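Local coordinates for iota-carrageenase (Alteromonas sp., PDB 1H80), which hydrolyses internal beta-1,4 linkages of iota-carrageenan, a sulfated galactan of red algal cell walls, with inversion of anomeric configuration, at residues 84-89 with 97-102; 122-127 with 132-137; 158-163 with 177-182; 194-197 with 203-206; 213-218 with 235-240. All blocks are in the same frame, centred on the assembly; numbering follows the deposited sequence. Where two conformers were deposited one is given.

Contact 1. Residues 84-89 with 97-102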
# COMPACT_ATOMS: atom_id res chain seq x y z
N VAL A 84 -22.22 3.53 -8.48
CA VAL A 84 -21.33 3.36 -9.61
C VAL A 84 -20.41 2.16 -9.43
O VAL A 84 -19.95 1.87 -8.33
CB VAL A 84 -20.46 4.61 -9.83
CG1 VAL A 84 -19.32 4.31 -10.82
CG2 VAL A 84 -21.32 5.74 -10.37
N ILE A 85 -20.16 1.47 -10.53
CA ILE A 85 -19.25 0.34 -10.53
C ILE A 85 -18.26 0.65 -11.64
O ILE A 85 -18.65 0.92 -12.78
CB ILE A 85 -19.95 -0.99 -10.86
CG1 ILE A 85 -20.97 -1.32 -9.76
CG2 ILE A 85 -18.92 -2.10 -10.98
CD1 ILE A 85 -21.81 -2.54 -10.05
N ILE A 86 -16.98 0.67 -11.29
CA ILE A 86 -15.93 0.94 -12.26
C ILE A 86 -15.10 -0.32 -12.44
O ILE A 86 -14.63 -0.91 -11.47
CB ILE A 86 -15.03 2.10 -11.80
CG1 ILE A 86 -15.80 3.42 -11.90
CG2 ILE A 86 -13.77 2.16 -12.65
CD1 ILE A 86 -15.06 4.62 -11.33
N LYS A 87 -14.95 -0.73 -13.69
CA LYS A 87 -14.17 -1.93 -14.01
C LYS A 87 -13.07 -1.56 -14.99
O LYS A 87 -13.20 -0.62 -15.76
CB LYS A 87 -15.07 -2.99 -14.64
CG LYS A 87 -16.20 -3.48 -13.74
CD LYS A 87 -17.02 -4.54 -14.45
CE LYS A 87 -18.05 -5.15 -13.53
NZ LYS A 87 -18.76 -6.28 -14.19
N PRO A 88 -11.96 -2.31 -14.98
CA PRO A 88 -10.87 -2.02 -15.90
C PRO A 88 -11.16 -2.53 -17.31
O PRO A 88 -11.58 -3.67 -17.49
CB PRO A 88 -9.68 -2.73 -15.27
CG PRO A 88 -10.32 -3.93 -14.64
CD PRO A 88 -11.57 -3.36 -14.01
N THR A 89 -10.95 -1.67 -18.30
CA THR A 89 -11.17 -2.06 -19.68
C THR A 89 -10.10 -3.07 -20.04
O THR A 89 -8.94 -2.91 -19.65
CB THR A 89 -11.04 -0.86 -20.63
OG1 THR A 89 -11.95 0.17 -20.22
CG2 THR A 89 -11.35 -1.27 -22.06
N HIS A 97 -1.00 -2.13 -16.00
CA HIS A 97 -2.06 -1.18 -16.23
C HIS A 97 -2.61 -0.52 -14.98
O HIS A 97 -2.53 -1.07 -13.88
CB HIS A 97 -3.21 -1.87 -16.96
CG HIS A 97 -2.80 -2.48 -18.27
ND1 HIS A 97 -3.28 -3.70 -18.70
CD2 HIS A 97 -1.97 -2.04 -19.24
CE1 HIS A 97 -2.76 -3.98 -19.88
NE2 HIS A 97 -1.96 -2.99 -20.23
N ARG A 98 -3.17 0.67 -15.16
CA ARG A 98 -3.78 1.42 -14.07
C ARG A 98 -5.06 2.02 -14.62
O ARG A 98 -5.13 2.35 -15.80
CB ARG A 98 -2.86 2.55 -13.59
CG ARG A 98 -1.44 2.12 -13.27
CD ARG A 98 -0.53 2.35 -14.47
NE ARG A 98 0.84 1.90 -14.22
CZ ARG A 98 1.86 2.13 -15.03
NH1 ARG A 98 1.68 2.81 -16.15
NH2 ARG A 98 3.07 1.67 -14.73
N LEU A 99 -6.07 2.14 -13.78
CA LEU A 99 -7.32 2.73 -14.22
C LEU A 99 -7.06 4.22 -14.40
O LEU A 99 -7.41 4.81 -15.43
CB LEU A 99 -8.42 2.54 -13.17
CG LEU A 99 -9.03 1.15 -12.97
CD1 LEU A 99 -10.03 1.22 -11.83
CD2 LEU A 99 -9.71 0.68 -14.24
N PHE A 100 -6.40 4.81 -13.41
CA PHE A 100 -6.12 6.24 -13.42
C PHE A 100 -4.67 6.58 -13.12
O PHE A 100 -4.07 6.03 -12.20
CB PHE A 100 -6.99 6.93 -12.36
CG PHE A 100 -8.42 6.46 -12.35
CD1 PHE A 100 -9.24 6.68 -13.44
CD2 PHE A 100 -8.93 5.79 -11.24
CE1 PHE A 100 -10.56 6.24 -13.44
CE2 PHE A 100 -10.25 5.34 -11.23
CZ PHE A 100 -11.07 5.56 -12.33
N GLU A 101 -4.12 7.51 -13.89
CA GLU A 101 -2.76 7.96 -13.67
C GLU A 101 -2.85 9.44 -13.37
O GLU A 101 -3.55 10.18 -14.05
CB GLU A 101 -1.90 7.70 -14.91
CG GLU A 101 -1.80 6.21 -15.24
CD GLU A 101 -0.75 5.90 -16.28
OE1 GLU A 101 -0.77 6.51 -17.37
OE2 GLU A 101 0.10 5.03 -16.01
N VAL A 102 -2.15 9.87 -12.32
CA VAL A 102 -2.19 11.27 -11.91
C VAL A 102 -0.80 11.85 -11.77
O VAL A 102 -0.12 11.62 -10.76
CB VAL A 102 -2.93 11.42 -10.56
CG1 VAL A 102 -3.26 12.89 -10.31
CG2 VAL A 102 -4.18 10.57 -10.56
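Leu99 reaches across to Ile86 and Pro88, and nearly every atom of its side chain has a partner. Its CB lies over the centre of the Phe100 ring, 3.7 Å above the ring plane, where one residue rests on the next. From there CG stands beside the backbone N and anti to the carbonyl carbon (chi1 -73°), a rotation that carries the fork toward 84-89. One prong, Leu99 CD1, crosses the beta-branch of Ile86 at an oblique angle and meets Ile86 CG2 at 3.9 Å. The other prong comes in against the pyrrolidine of Pro88, with Leu99 CD2 only 3.4 Å from Pro88 CA and 3.6 Å from Pro88 CB.

The setting is a right-handed parallel beta-helix: strand 85-88 belongs to one face of a coil, and at Leu99 the chain turns a corner between two faces, so a forked leucine there can fill the angle between them. Ile86 supplies a second point of contact, its CD1 approaching the edge of the Phe100 ring, 4.2 Å from Phe100 CZ. Branched aliphatics and a compact, rigid proline ring fill this buried space with carbon, and the contact between the segments is purely apolar. Polar groups turn elsewhere: in the conformer given, Arg98 NH1 forms a salt bridge with Glu101 OE2, its hydrogen bond weak and poorly directed, while His97 is held at both ring nitrogens, by Asp129 and Asp93. Behind the leucine, Val122 of the following coil continues the apolar filling.

Contact 2. Residues 122-127 with 132-137. With NA (sodium ion), chain H.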
# COMPACT_ATOMS: atom_id res chain seq x y z
N VAL A 122 -15.00 -0.30 -7.18
CA VAL A 122 -14.03 -0.51 -8.25
C VAL A 122 -13.98 -2.03 -8.22
O VAL A 122 -13.60 -2.62 -7.21
CB VAL A 122 -12.65 0.06 -7.92
CG1 VAL A 122 -11.63 -0.44 -8.94
CG2 VAL A 122 -12.70 1.58 -7.95
N ASP A 123 -14.38 -2.67 -9.31
CA ASP A 123 -14.45 -4.12 -9.36
C ASP A 123 -13.45 -4.79 -10.30
O ASP A 123 -13.47 -4.56 -11.51
CB ASP A 123 -15.88 -4.51 -9.75
CG ASP A 123 -16.16 -5.99 -9.60
OD1 ASP A 123 -15.34 -6.71 -8.99
OD2 ASP A 123 -17.23 -6.43 -10.07
N PHE A 124 -12.57 -5.61 -9.73
CA PHE A 124 -11.56 -6.34 -10.50
C PHE A 124 -11.92 -7.82 -10.59
O PHE A 124 -11.21 -8.59 -11.23
CB PHE A 124 -10.17 -6.26 -9.85
CG PHE A 124 -9.53 -4.90 -9.91
CD1 PHE A 124 -10.05 -3.88 -10.70
CD2 PHE A 124 -8.36 -4.66 -9.19
CE1 PHE A 124 -9.41 -2.65 -10.78
CE2 PHE A 124 -7.71 -3.43 -9.26
CZ PHE A 124 -8.24 -2.42 -10.06
N LYS A 125 -13.01 -8.21 -9.94
CA LYS A 125 -13.42 -9.62 -9.91
C LYS A 125 -13.59 -10.33 -11.25
O LYS A 125 -13.29 -11.52 -11.36
CB LYS A 125 -14.70 -9.78 -9.09
CG LYS A 125 -14.54 -9.38 -7.62
CD LYS A 125 -15.69 -9.88 -6.75
CE LYS A 125 -17.04 -9.36 -7.23
NZ LYS A 125 -17.13 -7.88 -7.19
N ASP A 126 -14.06 -9.62 -12.27
CA ASP A 126 -14.27 -10.25 -13.58
C ASP A 126 -13.18 -9.91 -14.59
O ASP A 126 -13.31 -10.23 -15.78
CB ASP A 126 -15.63 -9.86 -14.15
CG ASP A 126 -16.77 -10.18 -13.20
OD1 ASP A 126 -16.86 -11.34 -12.74
OD2 ASP A 126 -17.58 -9.27 -12.92
N SER A 127 -12.10 -9.28 -14.14
CA SER A 127 -11.02 -8.90 -15.04
C SER A 127 -10.06 -10.05 -15.32
O SER A 127 -9.76 -10.85 -14.43
CB SER A 127 -10.23 -7.73 -14.46
OG SER A 127 -9.13 -7.40 -15.30
N LEU A 132 -2.96 -4.90 -12.37
CA LEU A 132 -3.81 -3.73 -12.22
C LEU A 132 -3.64 -2.92 -10.94
O LEU A 132 -3.54 -3.48 -9.85
CB LEU A 132 -5.28 -4.15 -12.28
CG LEU A 132 -5.85 -4.70 -13.59
CD1 LEU A 132 -7.21 -5.34 -13.31
CD2 LEU A 132 -5.98 -3.58 -14.60
N ALA A 133 -3.63 -1.61 -11.09
CA ALA A 133 -3.56 -0.69 -9.96
C ALA A 133 -4.71 0.27 -10.24
O ALA A 133 -5.08 0.48 -11.39
CB ALA A 133 -2.24 0.06 -9.94
N VAL A 134 -5.30 0.84 -9.19
CA VAL A 134 -6.40 1.77 -9.39
C VAL A 134 -5.85 3.15 -9.72
O VAL A 134 -6.27 3.78 -10.70
CB VAL A 134 -7.29 1.85 -8.13
CG1 VAL A 134 -8.43 2.82 -8.36
CG2 VAL A 134 -7.84 0.47 -7.81
N PHE A 135 -4.91 3.62 -8.91
CA PHE A 135 -4.27 4.92 -9.12
C PHE A 135 -2.76 4.81 -9.08
O PHE A 135 -2.21 4.10 -8.24
CB PHE A 135 -4.64 5.93 -8.02
CG PHE A 135 -6.00 6.53 -8.15
CD1 PHE A 135 -7.10 5.93 -7.54
CD2 PHE A 135 -6.19 7.71 -8.86
CE1 PHE A 135 -8.36 6.51 -7.63
CE2 PHE A 135 -7.45 8.30 -8.96
CZ PHE A 135 -8.54 7.69 -8.35
N LYS A 136 -2.10 5.51 -9.99
CA LYS A 136 -0.65 5.59 -9.97
C LYS A 136 -0.43 7.09 -9.90
O LYS A 136 -0.83 7.82 -10.81
CB LYS A 136 0.00 5.02 -11.23
CG LYS A 136 1.52 5.13 -11.15
CD LYS A 136 2.23 4.43 -12.30
CE LYS A 136 3.74 4.57 -12.14
NZ LYS A 136 4.49 3.87 -13.22
N LEU A 137 0.17 7.55 -8.81
CA LEU A 137 0.41 8.97 -8.62
C LEU A 137 1.86 9.32 -8.92
O LEU A 137 2.77 8.55 -8.63
CB LEU A 137 0.09 9.36 -7.17
CG LEU A 137 -1.26 8.88 -6.63
CD1 LEU A 137 -1.41 9.35 -5.20
CD2 LEU A 137 -2.40 9.41 -7.50
NA NA H . -3.36 -4.69 -7.96
O HOH W 1 -5.17 -3.96 -6.51
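Phe124 and Leu132 run antiparallel alongside one another, the ring lying flat against the length of the leucine. This is the inside of one coil of a right-handed parallel beta-helix, where strand 120-123 gives way to a type I turn, Phe124 to Ser127, before the chain re-enters a sheet at Leu132. Leu132 CD1 sits almost squarely over the ring, 4.1 Å from its centroid and 9° off the normal, a CH-pi contact. Leu132 CB lies over the same face nearer the far rim, 3.9 Å from Phe124 CE2. The ring gets there because CG stands beside the backbone N, anti to the carbonyl carbon (chi1 -71°).

At the tip of the ring Val134 CG2 comes in obliquely, 3.7 Å from Phe124 CZ, and also touches Val122 CG1, so two valines close the apolar layer beyond the phenylalanine. An alanine in place of Phe124 is likely to leave the leucine methyl without its aromatic cover and open a gap beside Val134.

The turn is braced by Asp123 and by a backbone bond from Ser127 N to Phe124 O. Asp123 OD1 takes the backbone N of Lys125, making an Asx turn, and forms a salt bridge at 2.8 Å with Lys125 NZ, which also pairs with Asp151; the two donors reach OD1 from opposite carboxylate faces. Ser127 OG brushes Leu132 CD1 but accepts a hydrogen bond from the backbone N of Asp129. Leu132 O lies 2.2 Å from a bound sodium ion, whose other ligands are Thr155, Ile156, Phe157 and a water at the Phe124 ring edge.

Contact 3. Residues 158-163 with 177-182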
# COMPACT_ATOMS: atom_id res chain seq x y z
N ALA A 158 -0.14 -2.83 -5.61
CA ALA A 158 -0.99 -2.24 -4.59
C ALA A 158 -1.97 -1.40 -5.40
O ALA A 158 -1.66 -0.97 -6.51
CB ALA A 158 -0.17 -1.36 -3.66
N SER A 159 -3.14 -1.15 -4.83
CA SER A 159 -4.15 -0.38 -5.54
C SER A 159 -3.81 1.08 -5.78
O SER A 159 -4.17 1.63 -6.81
CB SER A 159 -5.48 -0.48 -4.80
OG SER A 159 -5.94 -1.81 -4.81
N ILE A 160 -3.13 1.70 -4.82
CA ILE A 160 -2.75 3.09 -4.96
C ILE A 160 -1.24 3.18 -4.84
O ILE A 160 -0.66 2.89 -3.78
CB ILE A 160 -3.43 3.97 -3.89
CG1 ILE A 160 -4.96 3.85 -4.03
CG2 ILE A 160 -3.01 5.43 -4.06
CD1 ILE A 160 -5.75 4.66 -3.04
N LEU A 161 -0.60 3.56 -5.93
CA LEU A 161 0.85 3.68 -5.97
C LEU A 161 1.23 5.14 -5.83
O LEU A 161 1.02 5.93 -6.75
CB LEU A 161 1.37 3.12 -7.30
CG LEU A 161 0.92 1.69 -7.62
CD1 LEU A 161 1.32 1.32 -9.04
CD2 LEU A 161 1.54 0.73 -6.61
N VAL A 162 1.76 5.51 -4.67
CA VAL A 162 2.19 6.88 -4.40
C VAL A 162 3.63 6.84 -4.88
O VAL A 162 4.57 6.75 -4.10
CB VAL A 162 2.10 7.18 -2.90
CG1 VAL A 162 2.36 8.66 -2.64
CG2 VAL A 162 0.71 6.81 -2.38
N ASP A 163 3.76 6.91 -6.20
CA ASP A 163 5.04 6.76 -6.89
C ASP A 163 5.82 7.99 -7.34
O ASP A 163 5.42 9.14 -7.12
CB ASP A 163 4.82 5.86 -8.10
CG ASP A 163 5.86 4.77 -8.23
OD1 ASP A 163 7.03 5.02 -7.88
OD2 ASP A 163 5.50 3.66 -8.68
N GLY A 177 -1.55 15.97 -0.00
CA GLY A 177 -2.71 15.23 -0.43
C GLY A 177 -3.33 14.44 0.69
O GLY A 177 -2.74 14.25 1.75
N ILE A 178 -4.55 13.99 0.44
CA ILE A 178 -5.29 13.17 1.39
C ILE A 178 -5.81 11.97 0.62
O ILE A 178 -6.43 12.12 -0.43
CB ILE A 178 -6.49 13.93 1.98
CG1 ILE A 178 -6.02 15.18 2.71
CG2 ILE A 178 -7.27 13.01 2.92
CD1 ILE A 178 -7.15 15.98 3.35
N ILE A 179 -5.53 10.78 1.14
CA ILE A 179 -6.02 9.54 0.54
C ILE A 179 -6.79 8.91 1.68
O ILE A 179 -6.21 8.53 2.70
CB ILE A 179 -4.85 8.66 0.09
CG1 ILE A 179 -4.10 9.37 -1.03
CG2 ILE A 179 -5.37 7.30 -0.37
CD1 ILE A 179 -2.82 8.69 -1.45
N GLU A 180 -8.11 8.81 1.52
CA GLU A 180 -8.92 8.32 2.63
C GLU A 180 -10.17 7.56 2.28
O GLU A 180 -10.63 7.57 1.14
CB GLU A 180 -9.37 9.51 3.47
CG GLU A 180 -10.15 10.52 2.62
CD GLU A 180 -11.03 11.46 3.42
OE1 GLU A 180 -10.62 11.88 4.52
OE2 GLU A 180 -12.13 11.80 2.93
N ARG A 181 -10.72 6.90 3.29
CA ARG A 181 -11.96 6.14 3.17
C ARG A 181 -11.97 5.15 2.01
O ARG A 181 -12.78 5.26 1.09
CB ARG A 181 -13.14 7.10 3.02
CG ARG A 181 -13.27 8.07 4.18
CD ARG A 181 -14.42 9.03 3.96
NE ARG A 181 -15.70 8.34 3.91
CZ ARG A 181 -16.84 8.90 3.51
NH1 ARG A 181 -16.85 10.16 3.11
NH2 ARG A 181 -17.96 8.20 3.51
N ILE A 182 -11.07 4.18 2.08
CA ILE A 182 -10.99 3.17 1.04
C ILE A 182 -10.91 1.81 1.71
O ILE A 182 -10.23 1.64 2.72
CB ILE A 182 -9.77 3.38 0.14
CG1 ILE A 182 -9.84 4.75 -0.53
CG2 ILE A 182 -9.72 2.29 -0.93
CD1 ILE A 182 -8.59 5.14 -1.29
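Two terminal methyls meet closer than ordinary van der Waals contact: Ile160 CD1 and Ile182 CD1 stand 3.4 Å apart, tip to tip. Both isoleucines hold CG1 beside the backbone N with an extended second torsion (chi2 180° in Ile160), which pushes each delta carbon out to full length from two different walls. A third isoleucine packs less tightly. Ile179 lies alongside Ile160 in the opposite sense, its CG2 touching Ile160 CD1 at 3.8 Å, while its own CD1 points back to Val162 CG2 at 4.1 Å. Isoleucine suits these places because its beta-branch fits a strand and its delta methyl spans the gap: the backbones are far apart, with Ile160 CA and Ile179 CA 9.1 Å from each other, and only side chains bridge the space.

Glu180 turns its side chain away from this layer, to Arg205 and Ser146, and Arg181 takes a left-handed backbone conformation where the chain changes face. In the parallel beta-helix, strand 160-167 lies between strands 132-141 and 194-196 on one wall. Strand 177-185 lies between strands 143-151 and 202-210 on another, so the isoleucines fill the interior of one coil, next to Ile194 and Phe204 of the following one.

Contact 4. Residues 194-197 with 203-206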
# COMPACT_ATOMS: atom_id res chain seq x y z
N ILE A 194 -2.25 0.62 -0.21
CA ILE A 194 -1.30 1.67 -0.54
C ILE A 194 0.15 1.21 -0.50
O ILE A 194 0.54 0.45 0.38
CB ILE A 194 -1.34 2.83 0.50
CG1 ILE A 194 -2.78 3.26 0.78
CG2 ILE A 194 -0.48 3.99 0.02
CD1 ILE A 194 -3.49 3.83 -0.42
N GLN A 195 0.94 1.66 -1.47
CA GLN A 195 2.37 1.41 -1.40
C GLN A 195 2.96 2.77 -1.71
O GLN A 195 2.62 3.40 -2.72
CB GLN A 195 2.89 0.37 -2.39
CG GLN A 195 4.40 0.21 -2.19
CD GLN A 195 4.96 -1.14 -2.57
OE1 GLN A 195 6.16 -1.38 -2.41
NE2 GLN A 195 4.11 -2.02 -3.07
N THR A 196 3.84 3.24 -0.83
CA THR A 196 4.46 4.56 -0.99
C THR A 196 5.92 4.49 -1.38
O THR A 196 6.70 3.75 -0.79
CB THR A 196 4.38 5.36 0.32
OG1 THR A 196 5.20 4.73 1.31
CG2 THR A 196 2.95 5.43 0.82
N TYR A 197 6.30 5.29 -2.37
CA TYR A 197 7.68 5.35 -2.84
C TYR A 197 8.24 6.74 -2.61
O TYR A 197 9.29 6.91 -2.00
CB TYR A 197 7.72 5.00 -4.33
CG TYR A 197 7.18 3.62 -4.61
CD1 TYR A 197 7.94 2.48 -4.33
CD2 TYR A 197 5.91 3.44 -5.15
CE1 TYR A 197 7.45 1.21 -4.58
CE2 TYR A 197 5.40 2.17 -5.39
CZ TYR A 197 6.17 1.06 -5.11
OH TYR A 197 5.66 -0.19 -5.36
N LEU A 203 -1.69 12.69 3.94
CA LEU A 203 -2.48 12.18 5.04
C LEU A 203 -3.22 10.95 4.53
O LEU A 203 -3.93 11.03 3.53
CB LEU A 203 -3.49 13.22 5.54
CG LEU A 203 -4.56 12.68 6.49
CD1 LEU A 203 -3.91 12.17 7.77
CD2 LEU A 203 -5.56 13.78 6.81
N PHE A 204 -3.01 9.82 5.20
CA PHE A 204 -3.67 8.56 4.87
C PHE A 204 -4.65 8.33 6.01
O PHE A 204 -4.26 8.29 7.17
CB PHE A 204 -2.66 7.42 4.82
CG PHE A 204 -1.66 7.54 3.70
CD1 PHE A 204 -2.01 7.17 2.41
CD2 PHE A 204 -0.39 8.04 3.94
CE1 PHE A 204 -1.10 7.29 1.36
CE2 PHE A 204 0.54 8.16 2.90
CZ PHE A 204 0.18 7.79 1.61
N ARG A 205 -5.93 8.19 5.69
CA ARG A 205 -6.92 8.03 6.75
C ARG A 205 -8.07 7.09 6.42
O ARG A 205 -8.59 7.09 5.31
CB ARG A 205 -7.46 9.42 7.10
CG ARG A 205 -8.55 9.48 8.16
CD ARG A 205 -8.85 10.93 8.53
NE ARG A 205 -9.31 11.72 7.38
CZ ARG A 205 -9.31 13.05 7.33
NH1 ARG A 205 -8.87 13.75 8.37
NH2 ARG A 205 -9.75 13.68 6.25
N ASN A 206 -8.46 6.29 7.41
CA ASN A 206 -9.56 5.34 7.26
C ASN A 206 -9.34 4.46 6.04
O ASN A 206 -10.10 4.50 5.07
CB ASN A 206 -10.88 6.10 7.13
CG ASN A 206 -12.08 5.19 7.31
OD1 ASN A 206 -11.94 3.97 7.39
ND2 ASN A 206 -13.27 5.78 7.38
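Phe204 drives its ring end against two methyl groups of the facing strand. Ile194 CG2 is 3.6 Å from Phe204 CE1, and Thr196 CG2 is 3.7 Å from Phe204 CZ, so neighbouring carbons at the far end of the ring are each engaged. Both methyls approach obliquely. Ile194 places CG2 anti to its backbone N, on the side toward the ring. In Thr196 the hydroxyl takes the crowded position between backbone N and carbonyl carbon (chi1 67°), which leaves the methyl rather than OG1 to face the phenylalanine. A threonine suits this place because it can present carbon inward and still keep the beta-branched shape that strands accept. Substituting alanine for Phe204 would probably leave both methyls without their partner and open a gap between the two walls, whose CA atoms are 9.1 Å apart at Ile194 and Phe204.

On the outward side Arg205 and Asn206 are partly exposed, and polar bonds replace close carbon packing. Arg205 lays one face of its guanidinium over Leu203 CD2, which sits 3.7 Å above the plane and offset toward the rim. The charge is shared between Glu180 and Asp8, so this long side chain ties strand 202-210 to the previous coil and to the N-terminal region. Asn206 follows with a left-handed backbone, a conformation asparagine adopts readily, and its OD1 accepts from Arg241.

Apolar side chains pointing in, charged ones pointing out and an asparagine at the bend, touching Asn239 of the next coil, are characteristic of the right-handed parallel beta-helix of the pectate lyase-like clan.

Contact 5. Residues 213-218 with 235-240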
# COMPACT_ATOMS: atom_id res chain seq x y z
N ILE A 213 -1.02 -5.68 2.84
CA ILE A 213 -0.79 -4.61 3.80
C ILE A 213 -1.57 -3.36 3.39
O ILE A 213 -1.56 -2.98 2.21
CB ILE A 213 0.71 -4.28 3.88
CG1 ILE A 213 1.45 -5.51 4.41
CG2 ILE A 213 0.96 -3.07 4.78
CD1 ILE A 213 2.93 -5.36 4.43
N ALA A 214 -2.25 -2.74 4.34
CA ALA A 214 -3.05 -1.56 4.04
C ALA A 214 -2.18 -0.35 3.67
O ALA A 214 -2.37 0.26 2.62
CB ALA A 214 -3.95 -1.22 5.22
N LEU A 215 -1.24 -0.02 4.55
CA LEU A 215 -0.34 1.11 4.30
C LEU A 215 1.07 0.55 4.28
O LEU A 215 1.72 0.41 5.32
CB LEU A 215 -0.49 2.16 5.40
CG LEU A 215 0.40 3.39 5.25
CD1 LEU A 215 0.19 4.04 3.87
CD2 LEU A 215 0.07 4.38 6.36
N ARG A 216 1.53 0.24 3.08
CA ARG A 216 2.84 -0.35 2.87
C ARG A 216 3.88 0.71 2.54
O ARG A 216 4.04 1.10 1.38
CB ARG A 216 2.74 -1.38 1.75
CG ARG A 216 4.00 -2.18 1.50
CD ARG A 216 3.83 -3.00 0.23
NE ARG A 216 2.90 -4.11 0.39
CZ ARG A 216 3.25 -5.31 0.85
NH1 ARG A 216 4.50 -5.54 1.21
NH2 ARG A 216 2.34 -6.27 0.97
N MET A 217 4.59 1.17 3.56
CA MET A 217 5.61 2.18 3.34
C MET A 217 6.92 1.46 3.08
O MET A 217 7.86 1.51 3.87
CB MET A 217 5.68 3.11 4.55
CG MET A 217 4.40 3.93 4.66
SD MET A 217 4.25 4.90 6.15
CE MET A 217 3.71 3.61 7.31
N GLU A 218 6.93 0.78 1.94
CA GLU A 218 8.08 0.01 1.48
C GLU A 218 8.61 0.77 0.27
O GLU A 218 8.14 0.59 -0.86
CB GLU A 218 7.63 -1.40 1.11
CG GLU A 218 8.72 -2.31 0.58
CD GLU A 218 8.35 -3.78 0.69
OE1 GLU A 218 7.17 -4.12 0.49
OE2 GLU A 218 9.26 -4.60 0.98
N ILE A 235 4.69 12.27 6.77
CA ILE A 235 3.52 11.48 6.45
C ILE A 235 2.68 11.31 7.71
O ILE A 235 3.22 11.13 8.80
CB ILE A 235 3.92 10.09 5.93
CG1 ILE A 235 4.80 10.23 4.69
CG2 ILE A 235 2.68 9.25 5.64
CD1 ILE A 235 4.17 11.01 3.55
N PHE A 236 1.37 11.40 7.55
CA PHE A 236 0.46 11.23 8.67
C PHE A 236 -0.57 10.19 8.29
O PHE A 236 -1.04 10.16 7.16
CB PHE A 236 -0.25 12.54 9.01
CG PHE A 236 0.65 13.57 9.63
CD1 PHE A 236 1.51 14.32 8.83
CD2 PHE A 236 0.67 13.75 11.00
CE1 PHE A 236 2.38 15.25 9.41
CE2 PHE A 236 1.54 14.67 11.59
CZ PHE A 236 2.39 15.42 10.79
N ALA A 237 -0.89 9.32 9.23
CA ALA A 237 -1.86 8.27 8.99
C ALA A 237 -2.74 8.12 10.20
O ALA A 237 -2.28 8.26 11.34
CB ALA A 237 -1.15 6.96 8.69
N ASP A 238 -4.01 7.85 9.96
CA ASP A 238 -4.97 7.69 11.04
C ASP A 238 -6.03 6.66 10.65
O ASP A 238 -6.56 6.70 9.55
CB ASP A 238 -5.64 9.03 11.35
CG ASP A 238 -6.68 8.93 12.44
OD1 ASP A 238 -6.36 8.39 13.52
OD2 ASP A 238 -7.81 9.40 12.22
N ASN A 239 -6.30 5.74 11.57
CA ASN A 239 -7.29 4.70 11.36
C ASN A 239 -6.95 3.83 10.15
O ASN A 239 -7.61 3.87 9.11
CB ASN A 239 -8.67 5.32 11.19
CG ASN A 239 -9.78 4.29 11.18
OD1 ASN A 239 -9.55 3.12 11.48
ND2 ASN A 239 -10.98 4.72 10.83
N ILE A 240 -5.89 3.04 10.32
CA ILE A 240 -5.42 2.13 9.28
C ILE A 240 -5.71 0.73 9.79
O ILE A 240 -5.32 0.38 10.91
CB ILE A 240 -3.91 2.31 9.03
CG1 ILE A 240 -3.59 3.79 8.80
CG2 ILE A 240 -3.48 1.45 7.86
CD1 ILE A 240 -4.34 4.44 7.63
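Ile240 CG2 fits into the angle made by two consecutive residues, 3.8 Å from Ala214 CB and 3.9 Å from Leu215 CB. It is the beta-branch methyl, anti to the backbone N of Ile240, that does this, while CG1 lies beside that N and carries the delta carbon in another direction. Leu215 is extended in its first torsion (CG anti to the backbone N, chi1 -180°) and turned in its second, which delivers CD2 to Ala237 CB at 3.7 Å. Alanine suits position 214 because the main chains come close there, Ala214 CA and Ile240 CA being 6.8 Å apart; at Ala237 the small methyl leaves room for the end of Leu215.

On the other side of 213-218 Arg216 extends through its first two torsions and then bends, so that NH1, at the guanidinium edge, reaches Glu218 OE1. This salt bridge, Arg216 NH1 to Glu218 OE1, is 3.1 Å long and fairly straight at 151°. Glu218 lies near the guanidinium plane, Ile213 CD1 covers one face toward the rim, and NH2 also bonds Tyr191 O. Glu218 keeps OE2 for His254.

Met217 is the centre of an inverse gamma turn. The chain turns corners at Ala214 and Leu215 and at Asn239, which takes a left-handed conformation. Such corners around a filled aliphatic interior are typical of a coil of the parallel beta-helix.

Overall arrangement
All five contacts lie in the buried interior of one parallel beta-helix and follow one another along the chain, each joining two walls of a coil without a hydrogen bond between its segments. Contacts 1 and 2 lie in successive coils, farther from the chain's centre; contact 1 sets leucine against isoleucine and proline, contact 2 a phenylalanine face against leucine, beside a sodium site. Contacts 3 and 5 are aliphatic, contact 5 using an alanine where the backbones come close, and contact 4 sets a ring against methyls. Probable backbone hydrogen bonds join contact 1 to 2, 2 to 3, 3 to 4 and 4 to 5, while the Glu180–Arg205 salt bridge adds a charged tie outside the apolar filling.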